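Local coordinates for protein PRD-containing transcription regulator (Lactobacillus casei, PDB 3NUF) that probably regulates transcription through its PRD, an all-helical regulatory domain that in related regulators responds to phosphorylation by the sugar phosphotransferase system, at residues A7-P12 / Y34-A39; G63-G68 / Q95-L100; T77-V82 / L108-E113. One frame throughout, in Å; residues are numbered along the deposited sequence.

In all three contacts a stretch of loop or arm meets a helix of an all-helical fold; in contact 2 that stretch follows directly on a helix end, and none relies on a direct hydrogen bond between its segments. Contacts 1 and 2 lie at the surface, and in each a water joins the two sides; contact 3 is partly buried, and there Ser109 and Glu113 find their polar partners nearby, outside the two segments. Contact 1 holds the N-terminal arm on helix 25-41, contact 2 the ends of helices 48-67 and 84-97, contact 3 the loop between those two helices on helix 104-115. Tyr34 stacks on His96 between contacts 1 and 2, while Phe112 packs on Val35 and Ala39, tying contact 3 to contact 1.

Contact 1 (A7-P12 / Y34-A39); sequences ANVELP and YVIKLA. With EDO (1,2-ethanediol), chain G.
The extended N-terminal arm lies along one flank of helix 25-41, and Val9, Leu11 and Ala7 are the residues it sets against Ile36 and Lys37. Ile36 supplies the apolar centre. Its chain runs out with CG1 anti to the carbonyl carbon (chi1 -72°) and chi2 extended, which carries CD1 away from the helix and into the arm. There the methyl meets two residues at once: CD1 of Ile36 is 3.5 Å from Leu11 CD2 and 3.7 Å from Val9 CG1. The side chains cross at a slant and touch methyl on methyl. The second branch of Val9 is used too, CG2 resting 4.1 Å from Lys37 CG.

This is an arm packed on the outside of a helical domain, not a helix pair: residues 7-12 have no regular structure, and Pro12 is the N-cap of helix 13-21. Leu11 also reaches Val32 and Asn33 a turn earlier on helix 25-41, while Ile36 touches Leu51 of helix 48-67.

Lys37 serves the arm with both halves of its chain. The aliphatic part runs beside Ala7, with CD 3.9 Å from Ala7 O, and the bend at chi3 (-79°) leaves NZ 4.1 Å from Ala7 O. A water spans that gap, accepting from Lys37 NZ at 2.9 Å and donating to Ala7 O at 3.0 Å. With an alanine here, the water would probably lose its anchoring amine and Val9 CG2 the methylene it rests on, leaving the arm near Ala7 freer to move. Beyond these residues, a backbone hydrogen bond between Lys37 and Leu5 continues the attachment towards the start of the chain.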
loop_
_atom_site.group_PDB
_atom_site.type_symbol
_atom_site.label_atom_id
_atom_site.label_comp_id
_atom_site.label_asym_id
_atom_site.label_seq_id
_atom_site.Cartn_x
_atom_site.Cartn_y
_atom_site.Cartn_z
ATOM N N ALA A 7 16.519 2.276 -4.221
ATOM C CA ALA A 7 16.182 2.531 -5.625
ATOM C C ALA A 7 15.682 3.966 -5.873
ATOM O O ALA A 7 15.065 4.591 -4.997
ATOM C CB ALA A 7 15.146 1.504 -6.105
ATOM N N ASN A 8 15.963 4.491 -7.073
ATOM C CA ASN A 8 15.320 5.720 -7.549
ATOM C C ASN A 8 13.990 5.285 -8.157
ATOM O O ASN A 8 13.943 4.378 -8.986
ATOM C CB ASN A 8 16.186 6.456 -8.598
ATOM N N VAL A 9 12.896 5.879 -7.710
ATOM C CA VAL A 9 11.602 5.485 -8.256
ATOM C C VAL A 9 11.040 6.608 -9.128
ATOM O O VAL A 9 10.891 7.750 -8.672
ATOM C CB VAL A 9 10.596 5.104 -7.123
ATOM C CG1 VAL A 9 9.219 4.783 -7.719
ATOM C CG2 VAL A 9 11.135 3.920 -6.287
ATOM N N GLU A 10 10.673 6.254 -10.358
ATOM C CA GLU A 10 10.056 7.195 -11.291
ATOM C C GLU A 10 8.605 6.775 -11.582
ATOM O O GLU A 10 8.350 5.866 -12.372
ATOM C CB GLU A 10 10.894 7.284 -12.575
ATOM C CG GLU A 10 12.250 8.016 -12.375
ATOM C CD GLU A 10 13.049 8.187 -13.670
ATOM O OE1 GLU A 10 12.924 7.317 -14.563
ATOM O OE2 GLU A 10 13.799 9.189 -13.792
ATOM N N LEU A 11 7.666 7.495 -10.979
ATOM C CA LEU A 11 6.276 7.108 -10.988
ATOM C C LEU A 11 5.599 7.477 -12.288
ATOM O O LEU A 11 5.927 8.490 -12.890
ATOM C CB LEU A 11 5.607 7.795 -9.809
ATOM C CG LEU A 11 6.240 7.435 -8.440
ATOM C CD1 LEU A 11 5.578 8.303 -7.369
ATOM C CD2 LEU A 11 6.086 5.930 -8.108
ATOM N N PRO A 12 4.588 6.699 -12.694
ATOM C CA PRO A 12 3.824 7.047 -13.891
ATOM C C PRO A 12 3.064 8.337 -13.747
ATOM O O PRO A 12 2.680 8.760 -12.641
ATOM C CB PRO A 12 2.821 5.897 -14.015
ATOM C CG PRO A 12 3.294 4.849 -13.183
ATOM C CD PRO A 12 4.163 5.435 -12.103
ATOM N N TYR A 34 8.147 3.897 -0.866
ATOM C CA TYR A 34 8.434 2.886 0.157
ATOM C C TYR A 34 7.782 1.550 -0.184
ATOM O O TYR A 34 8.414 0.474 -0.117
ATOM C CB TYR A 34 7.997 3.384 1.536
ATOM C CG TYR A 34 7.983 2.360 2.625
ATOM C CD1 TYR A 34 9.115 2.116 3.369
ATOM C CD2 TYR A 34 6.837 1.645 2.935
ATOM C CE1 TYR A 34 9.103 1.191 4.379
ATOM C CE2 TYR A 34 6.838 0.688 3.920
ATOM C CZ TYR A 34 7.974 0.496 4.625
ATOM O OH TYR A 34 7.986 -0.446 5.654
ATOM N N VAL A 35 6.512 1.602 -0.555
ATOM C CA VAL A 35 5.778 0.365 -0.877
ATOM C C VAL A 35 6.362 -0.345 -2.121
ATOM O O VAL A 35 6.526 -1.574 -2.132
ATOM C CB VAL A 35 4.308 0.577 -0.992
ATOM C CG1 VAL A 35 3.597 -0.713 -1.406
ATOM C CG2 VAL A 35 3.740 1.036 0.355
ATOM N N ILE A 36 6.701 0.431 -3.144
ATOM C CA ILE A 36 7.302 -0.137 -4.362
ATOM C C ILE A 36 8.608 -0.843 -3.991
ATOM O O ILE A 36 8.874 -1.980 -4.402
ATOM C CB ILE A 36 7.536 0.945 -5.412
ATOM C CG1 ILE A 36 6.208 1.398 -6.006
ATOM C CG2 ILE A 36 8.463 0.405 -6.511
ATOM C CD1 ILE A 36 6.301 2.643 -6.917
ATOM N N LYS A 37 9.440 -0.188 -3.212
ATOM C CA LYS A 37 10.730 -0.774 -2.789
ATOM C C LYS A 37 10.618 -1.973 -1.873
ATOM O O LYS A 37 11.380 -2.951 -1.955
ATOM C CB LYS A 37 11.578 0.301 -2.185
ATOM C CG LYS A 37 12.050 1.335 -3.226
ATOM C CD LYS A 37 12.906 2.428 -2.599
ATOM C CE LYS A 37 12.151 3.497 -1.876
ATOM N NZ LYS A 37 13.068 4.646 -1.416
ATOM N N LEU A 38 9.655 -1.923 -0.956
ATOM C CA LEU A 38 9.418 -3.015 -0.053
ATOM C C LEU A 38 8.943 -4.235 -0.865
ATOM O O LEU A 38 9.405 -5.382 -0.703
ATOM C CB LEU A 38 8.300 -2.606 0.948
ATOM C CG LEU A 38 7.957 -3.687 1.931
ATOM C CD1 LEU A 38 9.113 -3.956 2.878
ATOM C CD2 LEU A 38 6.737 -3.320 2.781
ATOM N N ALA A 39 7.997 -4.023 -1.768
ATOM C CA ALA A 39 7.466 -5.107 -2.604
ATOM C C ALA A 39 8.581 -5.674 -3.477
ATOM O O ALA A 39 8.700 -6.898 -3.572
ATOM C CB ALA A 39 6.297 -4.584 -3.474
HETATM C C1 EDO G . 10.344 -0.010 7.576
HETATM O O1 EDO G . 9.873 -1.117 6.805
HETATM C C2 EDO G . 9.698 -0.089 8.932
HETATM O O2 EDO G . 8.996 1.133 9.197
HETATM O O HOH W 1 12.824 6.191 -3.858
#

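Contact 2 (G63-G68 / Q95-L100); sequences GRSKSG and QHIGHL. With EDO (1,2-ethanediol), chain F; EDO (1,2-ethanediol), chain E; EDO (1,2-ethanediol), chain G.
Ser65 sits in the angle formed by Ile97, Gly98, His99 and Leu100, and takes part in most of the touches between the two segments. Its CB is 3.3 Å from Gly98 O and 3.6 Å from Ile97 CG2, the same methyl that also lies against Ser65 OG. From the Leu100 side, CD2 comes up to the backbone, 3.6 Å from Ser65 N, and also reaches Arg64 CB. His99 approaches the other end of the residue, its CB 3.4 Å from Ser65 O, while its ring leads away.

A water bridges the backbones, donating to Arg64 O at 2.7 Å and to His99 O at 2.6 Å. Gly98 and His99 both have positive phi where helix 84-97 ends, and the turn they make brings His99 and Leu100 over the last turn of helix 48-67. Ser65 OG stands between its own backbone N and carbonyl carbon (chi1 78°), which directs it back along the helix to a hydrogen bond with Leu62 O. Further out, Arg64 is held by salt bridges to Glu104 and Glu60, and Ile97 and Leu100 both pack on Met61.

With the serine hydroxyl engaged within its own helix, the end of helix 48-67 and the chain leaving helix 84-97 meet by van der Waals contact, and the water provides a polar link between carbonyl oxygens that cannot bond each other directly.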
loop_
_atom_site.group_PDB
_atom_site.type_symbol
_atom_site.label_atom_id
_atom_site.label_comp_id
_atom_site.label_asym_id
_atom_site.label_seq_id
_atom_site.Cartn_x
_atom_site.Cartn_y
_atom_site.Cartn_z
ATOM N N GLY A 63 -4.354 9.361 4.515
ATOM C CA GLY A 63 -5.353 10.316 4.966
ATOM C C GLY A 63 -5.982 9.940 6.279
ATOM O O GLY A 63 -6.135 10.768 7.198
ATOM N N ARG A 64 -6.331 8.680 6.443
ATOM C CA ARG A 64 -6.954 8.182 7.684
ATOM C C ARG A 64 -5.997 8.215 8.841
ATOM O O ARG A 64 -6.387 8.518 9.965
ATOM C CB ARG A 64 -7.521 6.726 7.615
ATOM C CG ARG A 64 -8.864 6.585 7.118
ATOM C CD ARG A 64 -9.403 5.210 7.439
ATOM N NE ARG A 64 -8.781 4.185 6.634
ATOM C CZ ARG A 64 -8.981 3.992 5.348
ATOM N NH1 ARG A 64 -9.817 4.788 4.671
ATOM N NH2 ARG A 64 -8.406 3.004 4.733
ATOM N N SER A 65 -4.712 7.950 8.588
ATOM C CA SER A 65 -3.687 8.029 9.613
ATOM C C SER A 65 -3.586 9.400 10.221
ATOM O O SER A 65 -3.238 9.577 11.401
ATOM C CB SER A 65 -2.293 7.622 9.074
ATOM O OG SER A 65 -1.620 8.629 8.280
ATOM N N LYS A 66 -3.908 10.411 9.421
ATOM C CA LYS A 66 -3.886 11.812 9.879
ATOM C C LYS A 66 -5.213 12.291 10.432
ATOM O O LYS A 66 -5.243 13.030 11.398
ATOM C CB LYS A 66 -3.473 12.677 8.699
ATOM C CG LYS A 66 -2.036 12.444 8.253
ATOM C CD LYS A 66 -1.820 13.048 6.880
ATOM C CE LYS A 66 -1.545 14.418 7.016
ATOM N NZ LYS A 66 -1.143 14.960 5.671
ATOM N N SER A 67 -6.318 11.884 9.815
ATOM C CA SER A 67 -7.631 12.437 10.199
ATOM C C SER A 67 -8.223 11.752 11.377
ATOM O O SER A 67 -9.033 12.348 12.110
ATOM C CB SER A 67 -8.595 12.326 9.055
ATOM O OG SER A 67 -8.883 10.952 8.817
ATOM N N GLY A 68 -7.876 10.477 11.596
ATOM C CA GLY A 68 -8.528 9.662 12.580
ATOM C C GLY A 68 -9.825 9.033 12.158
ATOM O O GLY A 68 -10.502 8.407 12.993
ATOM N N GLN A 95 1.965 -0.533 9.807
ATOM C CA GLN A 95 2.755 -0.128 10.935
ATOM C C GLN A 95 3.718 0.982 10.633
ATOM O O GLN A 95 3.977 1.825 11.491
ATOM C CB GLN A 95 3.412 -1.341 11.575
ATOM C CG GLN A 95 2.431 -2.397 12.084
ATOM C CD GLN A 95 1.412 -1.852 13.050
ATOM O OE1 GLN A 95 0.171 -1.966 12.853
ATOM N NE2 GLN A 95 1.884 -1.256 14.064
ATOM N N HIS A 96 4.290 0.939 9.458
ATOM C CA HIS A 96 5.169 2.005 8.984
ATOM C C HIS A 96 4.473 3.342 8.897
ATOM O O HIS A 96 5.041 4.334 9.352
ATOM C CB HIS A 96 5.765 1.633 7.593
ATOM C CG HIS A 96 6.470 2.754 6.906
ATOM N ND1 HIS A 96 7.753 3.111 7.233
ATOM C CD2 HIS A 96 6.072 3.586 5.924
ATOM C CE1 HIS A 96 8.121 4.117 6.442
ATOM N NE2 HIS A 96 7.109 4.447 5.663
ATOM N N ILE A 97 3.264 3.391 8.380
ATOM C CA ILE A 97 2.498 4.642 8.311
ATOM C C ILE A 97 2.209 5.149 9.706
ATOM O O ILE A 97 2.385 6.348 9.946
ATOM C CB ILE A 97 1.217 4.440 7.510
ATOM C CG1 ILE A 97 1.474 4.116 6.041
ATOM C CG2 ILE A 97 0.308 5.685 7.571
ATOM C CD1 ILE A 97 0.293 3.531 5.303
ATOM N N GLY A 98 1.794 4.276 10.584
ATOM C CA GLY A 98 1.453 4.646 11.936
ATOM C C GLY A 98 0.053 5.213 12.057
ATOM O O GLY A 98 -0.572 5.595 11.071
ATOM N N HIS A 99 -0.440 5.259 13.287
ATOM C CA HIS A 99 -1.770 5.790 13.618
ATOM C C HIS A 99 -2.896 5.152 12.827
ATOM O O HIS A 99 -3.903 5.815 12.514
ATOM C CB HIS A 99 -1.791 7.325 13.442
ATOM C CG HIS A 99 -0.885 8.011 14.382
ATOM N ND1 HIS A 99 0.344 8.477 14.013
ATOM C CD2 HIS A 99 -1.021 8.286 15.698
ATOM C CE1 HIS A 99 0.924 9.034 15.069
ATOM N NE2 HIS A 99 0.103 8.954 16.103
ATOM N N LEU A 100 -2.746 3.880 12.527
ATOM C CA LEU A 100 -3.748 3.094 11.883
ATOM C C LEU A 100 -4.081 1.866 12.664
ATOM O O LEU A 100 -3.246 1.346 13.403
ATOM C CB LEU A 100 -3.289 2.679 10.487
ATOM C CG LEU A 100 -3.208 3.796 9.434
ATOM C CD1 LEU A 100 -2.569 3.266 8.138
ATOM C CD2 LEU A 100 -4.603 4.393 9.169
HETATM C C1 EDO F . -2.391 13.123 2.190
HETATM O O1 EDO F . -2.597 14.103 3.222
HETATM C C2 EDO F . -3.221 11.859 2.374
HETATM O O2 EDO F . -4.611 12.050 2.086
HETATM C C1 EDO E . -0.595 17.660 8.099
HETATM O O1 EDO E . 0.483 16.822 7.683
HETATM C C2 EDO E . -0.099 18.338 9.360
HETATM O O2 EDO E . 0.692 19.433 8.920
HETATM C C1 EDO G . 10.344 -0.010 7.576
HETATM O O1 EDO G . 9.873 -1.117 6.805
HETATM C C2 EDO G . 9.698 -0.089 8.932
HETATM O O2 EDO G . 8.996 1.133 9.197
HETATM O O HOH W 2 -6.176 7.081 12.274
#

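Contact 3 (T77-V82 / L108-E113); sequences TMFAEV and LSIHFE. With EDO (1,2-ethanediol), chain C.
The apolar part of this contact sets Val82 and Phe79 against Ile110. The CD1 methyl of Ile110 lies 3.7 Å from Val82 CG2 and 3.9 Å from Phe79 CD2, between the two residues. Its CG1 meets the edge of the phenyl ring, 3.8 Å from Phe79 CE2. Ile110 crosses both side chains at about a right angle.

Phe79 and Val82 are the first and last residues of a type I beta turn, closed by a hydrogen bond from Val82 N to Phe79 O at 3.1 Å. The turn lies in the loop that joins helices 48-67 and 84-97, and it presents both side chains to helix 104-115. Phe79 also meets the ring of Tyr106, and Val82 packs on Leu87.

Polar groups border the valine without bonding across. Val82 CG1, anti to the backbone N (chi1 177°), points between Ser109 OG, 3.5 Å away, and the carboxylate of Glu113. The serine hydroxyl is hydrogen-bonded to Tyr106 O within its own helix. Glu113 bends at chi2 (76°), bringing OE2 to 3.6 Å from Val82 CA. OE1 accepts hydrogen bonds from the hydroxyls of Ser83 and Ser86, and OE2 also has a hydrogen bond beyond the two segments.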
loop_
_atom_site.group_PDB
_atom_site.type_symbol
_atom_site.label_atom_id
_atom_site.label_comp_id
_atom_site.label_asym_id
_atom_site.label_seq_id
_atom_site.Cartn_x
_atom_site.Cartn_y
_atom_site.Cartn_z
ATOM N N THR A 77 -12.255 -12.881 8.380
ATOM C CA THR A 77 -12.399 -14.240 7.886
ATOM C C THR A 77 -12.428 -14.304 6.403
ATOM O O THR A 77 -12.049 -15.329 5.838
ATOM C CB THR A 77 -13.590 -14.987 8.451
ATOM O OG1 THR A 77 -14.799 -14.386 7.999
ATOM C CG2 THR A 77 -13.487 -15.032 9.942
HETATM N N MSE A 78 -12.842 -13.238 5.726
HETATM C CA MSE A 78 -12.839 -13.211 4.288
HETATM C C MSE A 78 -11.449 -13.278 3.699
HETATM O O MSE A 78 -11.301 -13.460 2.468
HETATM C CB MSE A 78 -13.508 -11.957 3.740
HETATM C CG MSE A 78 -14.982 -11.856 4.140
HETATM SE SE MSE A 78 -15.892 -10.402 3.312
HETATM C CE MSE A 78 -17.571 -10.348 4.320
ATOM N N PHE A 79 -10.418 -13.072 4.525
ATOM C CA PHE A 79 -9.021 -13.000 4.026
ATOM C C PHE A 79 -8.228 -14.227 4.447
ATOM O O PHE A 79 -7.026 -14.242 4.361
ATOM C CB PHE A 79 -8.393 -11.675 4.554
ATOM C CG PHE A 79 -9.083 -10.457 4.073
ATOM C CD1 PHE A 79 -10.213 -9.979 4.730
ATOM C CD2 PHE A 79 -8.606 -9.728 2.987
ATOM C CE1 PHE A 79 -10.897 -8.855 4.264
ATOM C CE2 PHE A 79 -9.283 -8.600 2.531
ATOM C CZ PHE A 79 -10.435 -8.183 3.149
ATOM N N ALA A 80 -8.929 -15.282 4.880
ATOM C CA ALA A 80 -8.290 -16.485 5.393
ATOM C C ALA A 80 -7.351 -17.088 4.384
ATOM O O ALA A 80 -6.354 -17.674 4.799
ATOM C CB ALA A 80 -9.395 -17.536 5.715
ATOM N N GLU A 81 -7.649 -17.023 3.115
ATOM C CA GLU A 81 -6.790 -17.652 2.103
ATOM C C GLU A 81 -5.814 -16.728 1.368
ATOM O O GLU A 81 -5.116 -17.127 0.445
ATOM C CB GLU A 81 -7.665 -18.507 1.193
ATOM C CG GLU A 81 -8.280 -19.763 1.998
ATOM C CD GLU A 81 -7.220 -20.701 2.644
ATOM O OE1 GLU A 81 -6.378 -21.230 1.875
ATOM O OE2 GLU A 81 -7.235 -20.910 3.897
ATOM N N VAL A 82 -5.670 -15.505 1.859
ATOM C CA VAL A 82 -4.587 -14.620 1.384
ATOM C C VAL A 82 -3.242 -15.133 1.862
ATOM O O VAL A 82 -3.097 -15.558 2.982
ATOM C CB VAL A 82 -4.806 -13.172 1.877
ATOM C CG1 VAL A 82 -3.658 -12.300 1.455
ATOM C CG2 VAL A 82 -6.121 -12.648 1.373
ATOM N N LEU A 108 -5.376 -3.950 2.178
ATOM C CA LEU A 108 -4.079 -3.696 1.526
ATOM C C LEU A 108 -3.438 -4.980 1.021
ATOM O O LEU A 108 -2.859 -4.999 -0.075
ATOM C CB LEU A 108 -3.141 -2.937 2.451
ATOM C CG LEU A 108 -1.729 -2.692 1.887
ATOM C CD1 LEU A 108 -1.750 -1.869 0.605
ATOM C CD2 LEU A 108 -0.843 -2.021 2.940
ATOM N N SER A 109 -3.592 -6.091 1.731
ATOM C CA SER A 109 -2.994 -7.351 1.291
ATOM C C SER A 109 -3.446 -7.797 -0.086
ATOM O O SER A 109 -2.663 -8.446 -0.798
ATOM C CB SER A 109 -3.222 -8.437 2.352
ATOM O OG SER A 109 -4.522 -8.966 2.306
ATOM N N ILE A 110 -4.654 -7.454 -0.460
ATOM C CA ILE A 110 -5.145 -7.869 -1.780
ATOM C C ILE A 110 -4.354 -7.229 -2.909
ATOM O O ILE A 110 -4.194 -7.845 -3.964
ATOM C CB ILE A 110 -6.649 -7.546 -1.893
ATOM C CG1 ILE A 110 -7.443 -8.221 -0.788
ATOM C CG2 ILE A 110 -7.240 -7.921 -3.277
ATOM C CD1 ILE A 110 -7.211 -9.697 -0.610
ATOM N N HIS A 111 -3.836 -6.034 -2.726
ATOM C CA HIS A 111 -3.017 -5.395 -3.732
ATOM C C HIS A 111 -1.758 -6.208 -3.947
ATOM O O HIS A 111 -1.339 -6.418 -5.058
ATOM C CB HIS A 111 -2.713 -3.980 -3.318
ATOM C CG HIS A 111 -3.901 -3.096 -3.276
ATOM N ND1 HIS A 111 -4.154 -2.144 -4.232
ATOM C CD2 HIS A 111 -4.874 -2.959 -2.340
ATOM C CE1 HIS A 111 -5.274 -1.511 -3.924
ATOM N NE2 HIS A 111 -5.742 -1.983 -2.784
ATOM N N PHE A 112 -1.097 -6.637 -2.882
ATOM C CA PHE A 112 0.096 -7.464 -2.992
ATOM C C PHE A 112 -0.275 -8.822 -3.592
ATOM O O PHE A 112 0.503 -9.370 -4.383
ATOM C CB PHE A 112 0.753 -7.682 -1.619
ATOM C CG PHE A 112 1.393 -6.478 -1.045
ATOM C CD1 PHE A 112 2.588 -6.020 -1.534
ATOM C CD2 PHE A 112 0.860 -5.822 0.037
ATOM C CE1 PHE A 112 3.204 -4.889 -0.994
ATOM C CE2 PHE A 112 1.456 -4.690 0.580
ATOM C CZ PHE A 112 2.577 -4.182 0.059
ATOM N N GLU A 113 -1.403 -9.410 -3.217
ATOM C CA GLU A 113 -1.813 -10.706 -3.731
ATOM C C GLU A 113 -2.058 -10.617 -5.248
ATOM O O GLU A 113 -1.616 -11.512 -6.009
ATOM C CB GLU A 113 -3.050 -11.160 -2.954
ATOM C CG GLU A 113 -3.356 -12.661 -2.975
ATOM C CD GLU A 113 -2.461 -13.496 -2.082
ATOM O OE1 GLU A 113 -1.328 -13.080 -1.736
ATOM O OE2 GLU A 113 -2.840 -14.662 -1.767
HETATM C C1 EDO C . -18.051 -13.924 9.105
HETATM O O1 EDO C . -16.726 -13.771 9.473
HETATM C C2 EDO C . -18.835 -13.142 10.092
HETATM O O2 EDO C . -19.587 -14.005 10.953
#